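Local atomic coordinates of type IV secretion system protein VirB11 (Brucella suis, PDB entry 2GZA), a protein that binds and hydrolyses ATP as the hexameric VirB11 ATPase of the Brucella type IV secretion system, a system linked to virulence. Residues V179-T184 with V325-N330. Residues are numbered along the deposited sequence; the frame is centred on the assembly and turned at random.
Sequences VVAGET and VVHVHN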
loop_
_atom_site.group_PDB
_atom_site.type_symbol
_atom_site.label_atom_id
_atom_site.label_comp_id
_atom_site.label_asym_id
_atom_site.label_seq_id
_atom_site.Cartn_x
_atom_site.Cartn_y
_atom_site.Cartn_z
ATOM N N VAL C 179 -11.615 -6.939 -29.853
ATOM C CA VAL C 179 -12.443 -7.501 -28.788
ATOM C C VAL C 179 -13.921 -7.378 -29.163
ATOM O O VAL C 179 -14.431 -6.282 -29.360
ATOM C CB VAL C 179 -12.207 -6.789 -27.416
ATOM C CG1 VAL C 179 -13.145 -7.353 -26.341
ATOM C CG2 VAL C 179 -10.761 -6.908 -26.974
ATOM N N VAL C 180 -14.601 -8.509 -29.274
ATOM C CA VAL C 180 -16.038 -8.513 -29.530
ATOM C C VAL C 180 -16.789 -8.446 -28.197
ATOM O O VAL C 180 -16.679 -9.343 -27.368
ATOM C CB VAL C 180 -16.462 -9.748 -30.350
ATOM C CG1 VAL C 180 -17.970 -9.777 -30.547
ATOM C CG2 VAL C 180 -15.744 -9.755 -31.696
ATOM N N ALA C 181 -17.527 -7.366 -27.984
ATOM C CA ALA C 181 -18.216 -7.165 -26.722
ATOM C C ALA C 181 -19.724 -7.261 -26.866
ATOM O O ALA C 181 -20.273 -7.091 -27.951
ATOM C CB ALA C 181 -17.823 -5.838 -26.099
ATOM N N GLY C 182 -20.393 -7.532 -25.755
ATOM C CA GLY C 182 -21.846 -7.616 -25.741
ATOM C C GLY C 182 -22.343 -8.309 -24.498
ATOM O O GLY C 182 -21.563 -8.922 -23.778
ATOM N N GLU C 183 -23.640 -8.224 -24.222
ATOM C CA GLU C 183 -24.177 -9.020 -23.121
ATOM C C GLU C 183 -24.235 -10.486 -23.528
ATOM O O GLU C 183 -24.073 -10.825 -24.699
ATOM C CB GLU C 183 -25.533 -8.518 -22.620
ATOM C CG GLU C 183 -26.742 -9.056 -23.365
ATOM C CD GLU C 183 -28.061 -8.511 -22.819
ATOM O OE1 GLU C 183 -28.057 -7.878 -21.742
ATOM O OE2 GLU C 183 -29.105 -8.719 -23.475
ATOM N N THR C 184 -24.437 -11.365 -22.558
ATOM C CA THR C 184 -24.517 -12.789 -22.866
ATOM C C THR C 184 -25.713 -13.090 -23.760
ATOM O O THR C 184 -26.823 -12.579 -23.559
ATOM C CB THR C 184 -24.579 -13.685 -21.615
ATOM O OG1 THR C 184 -23.651 -13.213 -20.641
ATOM C CG2 THR C 184 -24.221 -15.132 -21.969
ATOM N N VAL C 325 -12.832 -2.343 -30.292
ATOM C CA VAL C 325 -13.871 -3.013 -29.517
ATOM C C VAL C 325 -15.192 -2.886 -30.274
ATOM O O VAL C 325 -15.668 -1.774 -30.518
ATOM C CB VAL C 325 -14.044 -2.418 -28.081
ATOM C CG1 VAL C 325 -15.165 -3.137 -27.320
ATOM C CG2 VAL C 325 -12.749 -2.483 -27.291
ATOM N N VAL C 326 -15.770 -4.022 -30.652
ATOM C CA VAL C 326 -17.071 -4.045 -31.316
ATOM C C VAL C 326 -18.126 -4.501 -30.326
ATOM O O VAL C 326 -18.040 -5.606 -29.802
ATOM C CB VAL C 326 -17.109 -5.022 -32.504
ATOM C CG1 VAL C 326 -18.282 -4.685 -33.425
ATOM C CG2 VAL C 326 -15.792 -5.019 -33.266
ATOM N N HIS C 327 -19.116 -3.655 -30.065
ATOM C CA HIS C 327 -20.171 -4.011 -29.123
ATOM C C HIS C 327 -21.435 -4.452 -29.833
ATOM O O HIS C 327 -21.946 -3.745 -30.687
ATOM C CB HIS C 327 -20.477 -2.869 -28.159
ATOM C CG HIS C 327 -21.594 -3.169 -27.205
ATOM N ND1 HIS C 327 -21.478 -4.096 -26.195
ATOM C CD2 HIS C 327 -22.853 -2.676 -27.116
ATOM C CE1 HIS C 327 -22.617 -4.157 -25.522
ATOM N NE2 HIS C 327 -23.467 -3.304 -26.060
ATOM N N VAL C 328 -21.928 -5.628 -29.468
ATOM C CA VAL C 328 -23.176 -6.152 -30.023
ATOM C C VAL C 328 -24.321 -6.014 -29.027
ATOM O O VAL C 328 -24.160 -6.294 -27.839
ATOM C CB VAL C 328 -23.073 -7.639 -30.421
ATOM C CG1 VAL C 328 -24.293 -8.042 -31.236
ATOM C CG2 VAL C 328 -21.817 -7.910 -31.212
ATOM N N HIS C 329 -25.483 -5.587 -29.530
ATOM C CA HIS C 329 -26.692 -5.533 -28.716
ATOM C C HIS C 329 -27.838 -6.307 -29.336
ATOM O O HIS C 329 -28.036 -6.278 -30.549
ATOM C CB HIS C 329 -27.167 -4.118 -28.433
ATOM C CG HIS C 329 -28.499 -4.070 -27.746
ATOM N ND1 HIS C 329 -29.609 -3.467 -28.301
ATOM C CD2 HIS C 329 -28.910 -4.592 -26.566
ATOM C CE1 HIS C 329 -30.637 -3.588 -27.477
ATOM N NE2 HIS C 329 -30.240 -4.273 -26.420
ATOM N N ASN C 330 -28.597 -7.003 -28.495
ATOM C CA ASN C 330 -29.819 -7.658 -28.961
ATOM C C ASN C 330 -30.930 -6.635 -29.004
ATOM O O ASN C 330 -31.431 -6.253 -27.998
ATOM C CB ASN C 330 -30.249 -8.802 -28.027
ATOM C CG ASN C 330 -29.975 -10.188 -28.607
ATOM O OD1 ASN C 330 -29.145 -10.358 -29.500
ATOM N ND2 ASN C 330 -30.680 -11.190 -28.089
#
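Ala181 is held through both of its backbone polar atoms: its N donates to Val326 O (2.6 Å, nearly straight at 169°), and its O accepts from Val328 N (2.7 Å). One step earlier, Val326 N reaches Val179 O at 2.9 Å, continuing the ladder of a parallel strand pair. The carbonyls of Val179 and Ala181 also receive CA-H...O contacts from Val325 and His327, so each oxygen serves two neighbours on the opposing strand.

On one face lie Val179, Ala181, Val325 and His327. Val325 carries CG1 anti to the backbone N (chi1 179°), and this methyl lies 4.0 Å from Ala181 CB; the short alanine side chain suits a place where Ala181 CA and His327 CA are 4.4 Å apart, the nearest pair in the register, and Thr292 packs against it. The His327 ring sits obliquely beside the backbone where the strand ends, CE1 lying 3.6 Å from Gly182 CA. On the other face, Val180 CG1 meets Val328 CG2 at 4.3 Å. The backbone of Gly182 is almost fully extended (phi 164°), a conformation that glycine takes up far more readily than residues with a side chain.

Helices cover both faces: Thr292 and Phe293 of helix 289-300 pack over the Ala181 side, while Leu191 of helix 188-196 touches both Val180 and Val328. The beta-branched valines of both strands favour an extended backbone and present compact apolar surfaces to these helices. Strand 281-285 flanks 179-182 and strand 339-345 flanks 325-330, making this pair the centre of a mixed sheet. Beyond Gly182 the chain leaves the strand, and Glu183 O accepts a hydrogen bond from Ser186 OG. The loop leading to helix 188-196 is the Walker A P-loop, predicted to bind ATP; such a strand-loop-helix is the signature of the P-loop NTPase fold.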